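PDB 1SS4: glyoxalase family protein from Bacillus cereus, which is of unknown function but belongs to the glyoxalase superfamily, probably binds a metal ion and may have methylmalonyl-CoA epimerase activity. Local coordinates for residues A[24-29]-A[34-39]; A[104-109]-A[122-127]; A[98-103]-A[131-136]. All blocks are in the same frame, centred on the assembly; numbering follows the deposited sequence.

Overall arrangement
From the N terminus, the chain makes a first beta-alpha-beta-beta-beta module, and interaction 1 closes a short loop there, tying helix 22-32 to strand 35-42, which follows it. The second module repeats the plan. Strand 95-103 opens interaction 3, helix 106-115 and strand 119-127 then make interaction 2, and interaction 3 closes only at strand 131-137, so the loop of interaction 2 lies wholly within its span. Residues 122-127 and 131-136 sit on neighbouring strands, and Asp107 reaches Arg132 in a salt bridge. Interactions 1 and 3 meet where Phe29 and Leu34 pack on Phe101, joining the two modules of the chain.

Interaction 1: A[24-29]-A[34-39]; sequences NAISFF and LNLEGR
Phe29 and Leu34 meet at the turn from helix 22-32 into strand 35-42, the first alpha-to-beta connection of a glyoxalase-type (vicinal oxygen chelate) module, in which the helix packs on one side of a four-stranded sheet. One backbone hydrogen bond spans the turn: Leu34 N donates to Phe29 O, five residues earlier, at 3.0 Å and with an N-H...O angle of 154°. The donor is tilted out of the carbonyl plane.

Apolar contacts follow on the helix side of the strand. The Phe29 and Leu34 side chains run side by side in the same direction, and Leu34 CD1 lies at the edge of the Phe29 ring, 4.1 Å from Phe29 CD1. A face of that ring is taken by Phe28, whose CD2 stands over the ring centre. Phe29 also rests on Ile72 and Leu74 of strand 71-79, and Leu34 touches Leu9 of the second subunit; both side chains are buried. One helical turn back, Ile26 points at the strand. Its CG2, anti to the backbone N, reaches Leu36 CD2 at 4.0 Å, the two side chains meeting at a slant.

The remaining contact is between a methyl and a charged plane. Arg39 is extended from CG to NE, with CG anti to its own N (chi1 177°), which carries the guanidinium back towards the helix. Two salt bridges hold this group, NH2 to Asp23 OD1 and NE to Glu59 OE2, and they probably limit its rotation. Over one of its faces sits the Ile26 delta methyl: CD1 is 3.9 Å from Arg39 CZ and 3.5 Å from Arg39 NH1.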
loop_
_atom_site.group_PDB
_atom_site.type_symbol
_atom_site.label_atom_id
_atom_site.label_comp_id
_atom_site.label_asym_id
_atom_site.label_seq_id
_atom_site.Cartn_x
_atom_site.Cartn_y
_atom_site.Cartn_z
ATOM N N ASN A 24 -3.781 -17.077 7.598
ATOM C CA ASN A 24 -2.646 -16.541 8.351
ATOM C C ASN A 24 -2.529 -15.020 8.274
ATOM O O ASN A 24 -2.184 -14.362 9.268
ATOM C CB ASN A 24 -1.317 -17.143 7.876
ATOM C CG ASN A 24 -1.174 -18.607 8.223
ATOM O OD1 ASN A 24 -1.817 -19.105 9.146
ATOM N ND2 ASN A 24 -0.310 -19.304 7.492
ATOM N N ALA A 25 -2.786 -14.461 7.094
ATOM C CA ALA A 25 -2.694 -13.005 6.921
ATOM C C ALA A 25 -3.784 -12.309 7.740
ATOM O O ALA A 25 -3.521 -11.322 8.419
ATOM C CB ALA A 25 -2.808 -12.643 5.441
ATOM N N ILE A 26 -5.007 -12.831 7.686
ATOM C CA ILE A 26 -6.099 -12.264 8.475
ATOM C C ILE A 26 -5.670 -12.289 9.948
ATOM O O ILE A 26 -5.762 -11.289 10.650
ATOM C CB ILE A 26 -7.418 -13.090 8.325
ATOM C CG1 ILE A 26 -7.960 -12.959 6.900
ATOM C CG2 ILE A 26 -8.461 -12.602 9.333
ATOM C CD1 ILE A 26 -9.220 -13.759 6.645
ATOM N N SER A 27 -5.180 -13.433 10.407
ATOM C CA SER A 27 -4.761 -13.547 11.803
ATOM C C SER A 27 -3.728 -12.488 12.189
ATOM O O SER A 27 -3.826 -11.856 13.242
ATOM C CB SER A 27 -4.192 -14.947 12.059
ATOM O OG SER A 27 -3.603 -15.025 13.345
ATOM N N PHE A 28 -2.738 -12.290 11.327
ATOM C CA PHE A 28 -1.692 -11.311 11.577
ATOM C C PHE A 28 -2.210 -9.873 11.682
ATOM O O PHE A 28 -1.878 -9.156 12.622
ATOM C CB PHE A 28 -0.628 -11.387 10.478
ATOM C CG PHE A 28 0.460 -10.369 10.626
ATOM C CD1 PHE A 28 1.389 -10.477 11.660
ATOM C CD2 PHE A 28 0.544 -9.291 9.757
ATOM C CE1 PHE A 28 2.389 -9.515 11.821
ATOM C CE2 PHE A 28 1.538 -8.320 9.911
ATOM C CZ PHE A 28 2.460 -8.434 10.943
ATOM N N PHE A 29 -3.026 -9.440 10.725
ATOM C CA PHE A 29 -3.517 -8.082 10.791
ATOM C C PHE A 29 -4.491 -7.884 11.948
ATOM O O PHE A 29 -4.625 -6.777 12.460
ATOM C CB PHE A 29 -4.066 -7.672 9.427
ATOM C CG PHE A 29 -2.961 -7.353 8.435
ATOM C CD1 PHE A 29 -2.249 -6.160 8.543
ATOM C CD2 PHE A 29 -2.574 -8.277 7.478
ATOM C CE1 PHE A 29 -1.150 -5.894 7.708
ATOM C CE2 PHE A 29 -1.472 -8.028 6.628
ATOM C CZ PHE A 29 -0.761 -6.833 6.748
ATOM N N LEU A 34 -6.401 -4.506 13.219
ATOM C CA LEU A 34 -7.455 -4.294 12.231
ATOM C C LEU A 34 -8.548 -5.345 12.422
ATOM O O LEU A 34 -8.304 -6.431 12.963
ATOM C CB LEU A 34 -6.916 -4.378 10.797
ATOM C CG LEU A 34 -6.039 -3.190 10.397
ATOM C CD1 LEU A 34 -4.581 -3.511 10.683
ATOM C CD2 LEU A 34 -6.247 -2.892 8.907
ATOM N N ASN A 35 -9.753 -5.009 11.973
ATOM C CA ASN A 35 -10.888 -5.926 12.076
ATOM C C ASN A 35 -11.283 -6.430 10.692
ATOM O O ASN A 35 -11.142 -5.719 9.695
ATOM C CB ASN A 35 -12.072 -5.216 12.738
ATOM C CG ASN A 35 -11.711 -4.623 14.092
ATOM O OD1 ASN A 35 -10.889 -5.178 14.829
ATOM N ND2 ASN A 35 -12.334 -3.492 14.430
ATOM N N LEU A 36 -11.771 -7.668 10.641
ATOM C CA LEU A 36 -12.182 -8.295 9.400
ATOM C C LEU A 36 -13.623 -7.909 9.087
ATOM O O LEU A 36 -14.523 -8.243 9.858
ATOM C CB LEU A 36 -12.069 -9.808 9.546
ATOM C CG LEU A 36 -12.556 -10.709 8.420
ATOM C CD1 LEU A 36 -11.758 -10.447 7.131
ATOM C CD2 LEU A 36 -12.382 -12.148 8.862
ATOM N N GLU A 37 -13.833 -7.202 7.974
ATOM C CA GLU A 37 -15.175 -6.759 7.562
ATOM C C GLU A 37 -15.896 -7.856 6.814
ATOM O O GLU A 37 -17.096 -8.076 6.997
ATOM C CB GLU A 37 -15.114 -5.543 6.631
ATOM C CG GLU A 37 -14.774 -4.225 7.270
ATOM C CD GLU A 37 -14.975 -3.061 6.304
ATOM O OE1 GLU A 37 -14.356 -3.074 5.218
ATOM O OE2 GLU A 37 -15.749 -2.134 6.629
ATOM N N GLY A 38 -15.160 -8.550 5.962
ATOM C CA GLY A 38 -15.770 -9.605 5.192
ATOM C C GLY A 38 -14.735 -10.502 4.560
ATOM O O GLY A 38 -13.540 -10.183 4.511
ATOM N N ARG A 39 -15.210 -11.631 4.060
ATOM C CA ARG A 39 -14.350 -12.608 3.437
ATOM C C ARG A 39 -15.196 -13.357 2.429
ATOM O O ARG A 39 -16.317 -13.763 2.741
ATOM C CB ARG A 39 -13.825 -13.556 4.515
ATOM C CG ARG A 39 -12.980 -14.664 3.993
ATOM C CD ARG A 39 -12.403 -15.472 5.140
ATOM N NE ARG A 39 -11.488 -16.479 4.623
ATOM C CZ ARG A 39 -10.633 -17.159 5.368
ATOM N NH1 ARG A 39 -10.571 -16.945 6.681
ATOM N NH2 ARG A 39 -9.831 -18.044 4.795
#

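Interaction 2: A[104-109]-A[122-127]; sequences EDIDEM and GEVVQY. With GSH (glutathione), chain H.
Ile106 and Val124 each swing CG1 away from their own backbone N (chi1 -171° and 177°), and these two branches meet between helix and sheet in the second beta-alpha-beta-beta-beta module of the glyoxalase fold. Ile106 begins helix 106-115; Val124 lies at the break in strand 119-127, an outermost strand of its sheet within the chain. Ile106 stretches its chain further so that CD1 comes to 3.9 Å from Val124 CG1; the side chains slide past one another in opposite directions. The buried surface is small, and no hydrogen bond crosses between the segments.

Asp107 approaches the same methyl more loosely, its OD1 4.5 Å from Val124 CG1. That oxygen has a stronger partner, Arg132, whose NH2 forms a salt bridge with it while also packing on Val124. The arginine, from the neighbouring strand 131-137, thus joins helix and sheet by one polar and one apolar contact.

Farther along the strand, the Tyr127 ring meets Trp46 of the second subunit. The phenol end reaches the glycine carboxylate of the bound glutathione, Tyr127 OH lying 2.8 Å from GSH O31.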
loop_
_atom_site.group_PDB
_atom_site.type_symbol
_atom_site.label_atom_id
_atom_site.label_comp_id
_atom_site.label_asym_id
_atom_site.label_seq_id
_atom_site.Cartn_x
_atom_site.Cartn_y
_atom_site.Cartn_z
ATOM N N GLU A 104 -0.464 2.068 20.109
ATOM C CA GLU A 104 -0.361 2.637 21.440
ATOM C C GLU A 104 0.985 2.350 22.100
ATOM O O GLU A 104 1.664 3.265 22.573
ATOM C CB GLU A 104 -1.489 2.106 22.309
ATOM C CG GLU A 104 -1.767 2.970 23.510
ATOM C CD GLU A 104 -2.965 2.485 24.279
ATOM O OE1 GLU A 104 -2.857 1.417 24.928
ATOM O OE2 GLU A 104 -4.015 3.165 24.223
ATOM N N ASP A 105 1.366 1.080 22.142
ATOM C CA ASP A 105 2.636 0.692 22.738
ATOM C C ASP A 105 3.402 -0.211 21.792
ATOM O O ASP A 105 3.062 -1.381 21.623
ATOM C CB ASP A 105 2.425 -0.049 24.054
ATOM C CG ASP A 105 3.725 -0.601 24.606
ATOM O OD1 ASP A 105 4.596 0.197 25.010
ATOM O OD2 ASP A 105 3.890 -1.832 24.610
ATOM N N ILE A 106 4.452 0.335 21.196
ATOM C CA ILE A 106 5.239 -0.408 20.230
ATOM C C ILE A 106 5.993 -1.593 20.831
ATOM O O ILE A 106 6.144 -2.633 20.186
ATOM C CB ILE A 106 6.200 0.553 19.482
ATOM C CG1 ILE A 106 6.876 -0.171 18.318
ATOM C CG2 ILE A 106 7.217 1.142 20.455
ATOM C CD1 ILE A 106 7.733 0.753 17.480
ATOM N N ASP A 107 6.457 -1.468 22.072
ATOM C CA ASP A 107 7.167 -2.592 22.673
ATOM C C ASP A 107 6.260 -3.814 22.842
ATOM O O ASP A 107 6.652 -4.933 22.513
ATOM C CB ASP A 107 7.785 -2.193 24.021
ATOM C CG ASP A 107 8.973 -1.249 23.868
ATOM O OD1 ASP A 107 9.776 -1.412 22.922
ATOM O OD2 ASP A 107 9.123 -0.347 24.719
ATOM N N GLU A 108 5.044 -3.613 23.337
ATOM C CA GLU A 108 4.120 -4.726 23.506
ATOM C C GLU A 108 3.823 -5.334 22.130
ATOM O O GLU A 108 3.819 -6.556 21.961
ATOM C CB GLU A 108 2.823 -4.243 24.159
ATOM C CG GLU A 108 1.891 -5.331 24.678
ATOM C CD GLU A 108 1.225 -6.139 23.576
ATOM O OE1 GLU A 108 0.669 -5.524 22.636
ATOM O OE2 GLU A 108 1.244 -7.389 23.655
HETATM N N MSE A 109 3.593 -4.475 21.140
HETATM C CA MSE A 109 3.286 -4.948 19.788
HETATM C C MSE A 109 4.454 -5.724 19.185
HETATM O O MSE A 109 4.255 -6.765 18.553
HETATM C CB MSE A 109 2.920 -3.771 18.879
HETATM C CG MSE A 109 2.437 -4.197 17.493
HETATM SE SE MSE A 109 0.868 -5.340 17.536
HETATM C CE MSE A 109 -0.466 -3.962 17.745
ATOM N N GLY A 122 15.288 -4.049 12.021
ATOM C CA GLY A 122 16.423 -3.329 12.561
ATOM C C GLY A 122 16.208 -3.181 14.051
ATOM O O GLY A 122 16.007 -4.164 14.748
ATOM N N GLU A 123 16.233 -1.950 14.540
ATOM C CA GLU A 123 16.017 -1.706 15.956
ATOM C C GLU A 123 14.787 -0.832 16.120
ATOM O O GLU A 123 14.333 -0.204 15.159
ATOM C CB GLU A 123 17.219 -0.967 16.554
ATOM C CG GLU A 123 18.555 -1.634 16.298
ATOM C CD GLU A 123 19.746 -0.742 16.621
ATOM O OE1 GLU A 123 20.871 -1.127 16.247
ATOM O OE2 GLU A 123 19.569 0.330 17.238
ATOM N N VAL A 124 14.235 -0.817 17.328
ATOM C CA VAL A 124 13.113 0.051 17.622
ATOM C C VAL A 124 13.853 1.350 17.936
ATOM O O VAL A 124 14.513 1.472 18.965
ATOM C CB VAL A 124 12.317 -0.426 18.851
ATOM C CG1 VAL A 124 11.195 0.565 19.155
ATOM C CG2 VAL A 124 11.750 -1.830 18.594
ATOM N N VAL A 125 13.752 2.311 17.032
ATOM C CA VAL A 125 14.459 3.569 17.170
ATOM C C VAL A 125 13.595 4.733 17.610
ATOM O O VAL A 125 12.408 4.811 17.274
ATOM C CB VAL A 125 15.129 3.942 15.824
ATOM C CG1 VAL A 125 16.060 5.121 15.996
ATOM C CG2 VAL A 125 15.873 2.736 15.271
ATOM N N GLN A 126 14.205 5.650 18.360
ATOM C CA GLN A 126 13.499 6.829 18.812
ATOM C C GLN A 126 13.906 8.017 17.959
ATOM O O GLN A 126 15.079 8.359 17.875
ATOM C CB GLN A 126 13.807 7.132 20.277
ATOM C CG GLN A 126 12.984 8.284 20.811
ATOM C CD GLN A 126 13.125 8.458 22.300
ATOM O OE1 GLN A 126 13.005 7.498 23.057
ATOM N NE2 GLN A 126 13.371 9.687 22.732
ATOM N N TYR A 127 12.926 8.647 17.329
ATOM C CA TYR A 127 13.181 9.801 16.486
ATOM C C TYR A 127 12.947 11.074 17.292
ATOM O O TYR A 127 11.806 11.496 17.488
ATOM C CB TYR A 127 12.249 9.782 15.277
ATOM C CG TYR A 127 12.452 10.946 14.345
ATOM C CD1 TYR A 127 13.514 10.963 13.441
ATOM C CD2 TYR A 127 11.601 12.044 14.383
ATOM C CE1 TYR A 127 13.724 12.051 12.598
ATOM C CE2 TYR A 127 11.800 13.133 13.551
ATOM C CZ TYR A 127 12.862 13.131 12.662
ATOM O OH TYR A 127 13.074 14.216 11.863
HETATM N N1 GSH H . 12.054 20.437 1.189
HETATM C CA1 GSH H . 13.448 19.937 1.304
HETATM C C1 GSH H . 13.668 18.737 0.323
HETATM O O11 GSH H . 14.202 17.657 0.683
HETATM O O12 GSH H . 13.288 18.905 -0.855
HETATM C CB1 GSH H . 13.676 19.601 2.823
HETATM C CG1 GSH H . 15.081 19.065 3.294
HETATM C CD1 GSH H . 15.231 18.692 4.777
HETATM O OE1 GSH H . 16.240 18.071 5.167
HETATM N N2 GSH H . 14.201 19.065 5.604
HETATM C CA2 GSH H . 14.213 18.731 7.067
HETATM C C2 GSH H . 14.030 17.171 7.299
HETATM O O2 GSH H . 13.484 16.527 6.395
HETATM C CB2 GSH H . 13.051 19.496 7.747
HETATM S SG2 GSH H . 11.358 18.926 7.249
HETATM N N3 GSH H . 14.488 16.669 8.486
HETATM C CA3 GSH H . 14.339 15.201 8.771
HETATM C C3 GSH H . 12.884 14.747 9.017
HETATM O O31 GSH H . 12.058 15.505 9.592
HETATM O O32 GSH H . 12.597 13.604 8.616
#

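Interaction 3: A[98-103]-A[131-136]; sequences RVMFTV and YRLCYI
Leu133 makes the first touch with segment 98-103: its CD1 lies 3.9 Å from Met100 CE, a selenomethionine methyl. Before it, Tyr131 turns its OH to a citrate, probably from the crystallisation liquor, and hydrogen-bonds it. Strand 143-149 runs between the two strands, and the axes of segments 98-103 and 131-136 approach to 9.1 Å, so the side chains reach across a neighbour on one face of the second sheet of the glyoxalase fold. Met100 manages this because its chain bends at chi2 (72°) and again at chi3; its side chain and that of Leu133 cross at about a right angle. Cys134 points to the other face, where it packs on Ile106 and Val110 of helix 106-115.

Tyr135 returns to the first face. Met100 CE lies at the edge of its ring, 4.3 Å from Tyr135 CE2, and Arg98 comes in beside it with the guanidinium plane nearly perpendicular to the ring. Arg98 NE is 3.6 Å from Tyr135 OH. One water accepts from Arg98 NH2 at 3.0 Å and has a weak, longer bond to Tyr135 OH. Met100 CB covers a face of the guanidinium.

The buried Arg98 charge is thus met by water and by the second subunit, where NH1 binds Asn14 OD1 and NH2 has a weak, long ion pair with Glu73; dimer formation probably helps to stabilise it.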
loop_
_atom_site.group_PDB
_atom_site.type_symbol
_atom_site.label_atom_id
_atom_site.label_comp_id
_atom_site.label_asym_id
_atom_site.label_seq_id
_atom_site.Cartn_x
_atom_site.Cartn_y
_atom_site.Cartn_z
ATOM N N ARG A 98 6.013 -0.567 2.198
ATOM C CA ARG A 98 5.379 -0.996 3.431
ATOM C C ARG A 98 4.269 -0.061 3.840
ATOM O O ARG A 98 4.255 1.103 3.448
ATOM C CB ARG A 98 6.430 -1.015 4.549
ATOM C CG ARG A 98 7.115 0.366 4.764
ATOM C CD ARG A 98 6.591 1.039 6.015
ATOM N NE ARG A 98 7.000 2.437 6.172
ATOM C CZ ARG A 98 6.288 3.470 5.737
ATOM N NH1 ARG A 98 5.139 3.264 5.101
ATOM N NH2 ARG A 98 6.682 4.708 5.994
ATOM N N VAL A 99 3.338 -0.588 4.625
ATOM C CA VAL A 99 2.303 0.247 5.201
ATOM C C VAL A 99 2.821 0.490 6.633
ATOM O O VAL A 99 3.423 -0.401 7.245
ATOM C CB VAL A 99 0.913 -0.437 5.235
ATOM C CG1 VAL A 99 0.447 -0.723 3.794
ATOM C CG2 VAL A 99 0.954 -1.726 6.004
HETATM N N MSE A 100 2.623 1.713 7.131
HETATM C CA MSE A 100 3.060 2.130 8.469
HETATM C C MSE A 100 1.846 2.294 9.390
HETATM O O MSE A 100 0.879 2.965 9.034
HETATM C CB MSE A 100 3.814 3.466 8.358
HETATM C CG MSE A 100 4.062 4.215 9.670
HETATM SE SE MSE A 100 5.389 3.349 10.748
HETATM C CE MSE A 100 6.985 3.758 9.755
ATOM N N PHE A 101 1.897 1.673 10.562
ATOM C CA PHE A 101 0.802 1.760 11.535
ATOM C C PHE A 101 1.279 2.475 12.812
ATOM O O PHE A 101 2.402 2.258 13.265
ATOM C CB PHE A 101 0.337 0.357 11.948
ATOM C CG PHE A 101 -0.218 -0.468 10.822
ATOM C CD1 PHE A 101 -1.484 -0.201 10.303
ATOM C CD2 PHE A 101 0.497 -1.553 10.321
ATOM C CE1 PHE A 101 -2.041 -1.005 9.301
ATOM C CE2 PHE A 101 -0.051 -2.367 9.317
ATOM C CZ PHE A 101 -1.329 -2.088 8.808
ATOM N N THR A 102 0.433 3.328 13.388
ATOM C CA THR A 102 0.804 3.964 14.656
ATOM C C THR A 102 0.032 3.164 15.695
ATOM O O THR A 102 -1.171 2.980 15.555
ATOM C CB THR A 102 0.352 5.425 14.755
ATOM O OG1 THR A 102 1.036 6.202 13.766
ATOM C CG2 THR A 102 0.689 5.996 16.159
ATOM N N VAL A 103 0.727 2.668 16.708
ATOM C CA VAL A 103 0.093 1.877 17.757
ATOM C C VAL A 103 0.294 2.527 19.122
ATOM O O VAL A 103 1.117 3.430 19.282
ATOM C CB VAL A 103 0.655 0.433 17.791
ATOM C CG1 VAL A 103 0.292 -0.284 16.501
ATOM C CG2 VAL A 103 2.160 0.455 17.982
ATOM N N TYR A 131 8.672 10.324 18.080
ATOM C CA TYR A 131 8.347 8.955 17.695
ATOM C C TYR A 131 9.353 7.907 18.110
ATOM O O TYR A 131 10.502 8.195 18.417
ATOM C CB TYR A 131 8.234 8.837 16.170
ATOM C CG TYR A 131 6.999 9.414 15.545
ATOM C CD1 TYR A 131 5.741 8.856 15.792
ATOM C CD2 TYR A 131 7.084 10.499 14.674
ATOM C CE1 TYR A 131 4.597 9.364 15.183
ATOM C CE2 TYR A 131 5.945 11.017 14.061
ATOM C CZ TYR A 131 4.704 10.444 14.321
ATOM O OH TYR A 131 3.572 10.952 13.723
ATOM N N ARG A 132 8.881 6.671 18.089
ATOM C CA ARG A 132 9.688 5.494 18.343
ATOM C C ARG A 132 9.118 4.617 17.232
ATOM O O ARG A 132 7.898 4.538 17.074
ATOM C CB ARG A 132 9.406 4.887 19.718
ATOM C CG ARG A 132 10.169 5.563 20.871
ATOM C CD ARG A 132 10.055 4.758 22.165
ATOM N NE ARG A 132 10.764 3.483 22.075
ATOM C CZ ARG A 132 10.346 2.356 22.637
ATOM N NH1 ARG A 132 9.218 2.345 23.337
ATOM N NH2 ARG A 132 11.036 1.234 22.480
ATOM N N LEU A 133 9.981 3.990 16.440
ATOM C CA LEU A 133 9.480 3.162 15.351
ATOM C C LEU A 133 10.428 2.053 14.922
ATOM O O LEU A 133 11.609 2.057 15.265
ATOM C CB LEU A 133 9.162 4.038 14.136
ATOM C CG LEU A 133 10.372 4.546 13.353
ATOM C CD1 LEU A 133 9.910 5.087 12.007
ATOM C CD2 LEU A 133 11.114 5.615 14.158
ATOM N N CYS A 134 9.886 1.108 14.157
ATOM C CA CYS A 134 10.654 -0.013 13.655
ATOM C C CYS A 134 9.982 -0.605 12.420
ATOM O O CYS A 134 8.849 -0.246 12.076
ATOM C CB CYS A 134 10.761 -1.107 14.718
ATOM S SG CYS A 134 9.180 -1.887 15.111
ATOM N N TYR A 135 10.706 -1.503 11.767
ATOM C CA TYR A 135 10.211 -2.232 10.603
ATOM C C TYR A 135 10.167 -3.673 11.062
ATOM O O TYR A 135 11.078 -4.150 11.739
ATOM C CB TYR A 135 11.166 -2.137 9.413
ATOM C CG TYR A 135 10.986 -0.934 8.516
ATOM C CD1 TYR A 135 11.644 -0.868 7.282
ATOM C CD2 TYR A 135 10.188 0.138 8.895
ATOM C CE1 TYR A 135 11.506 0.236 6.455
ATOM C CE2 TYR A 135 10.051 1.248 8.082
ATOM C CZ TYR A 135 10.715 1.289 6.862
ATOM O OH TYR A 135 10.601 2.405 6.077
ATOM N N ILE A 136 9.113 -4.369 10.683
ATOM C CA ILE A 136 8.929 -5.755 11.056
ATOM C C ILE A 136 8.545 -6.540 9.829
ATOM O O ILE A 136 7.808 -6.031 8.985
ATOM C CB ILE A 136 7.762 -5.892 12.062
ATOM C CG1 ILE A 136 8.121 -5.188 13.365
ATOM C CG2 ILE A 136 7.415 -7.361 12.282
ATOM C CD1 ILE A 136 9.226 -5.869 14.117
HETATM O O HOH W 1 9.245 5.201 7.507
#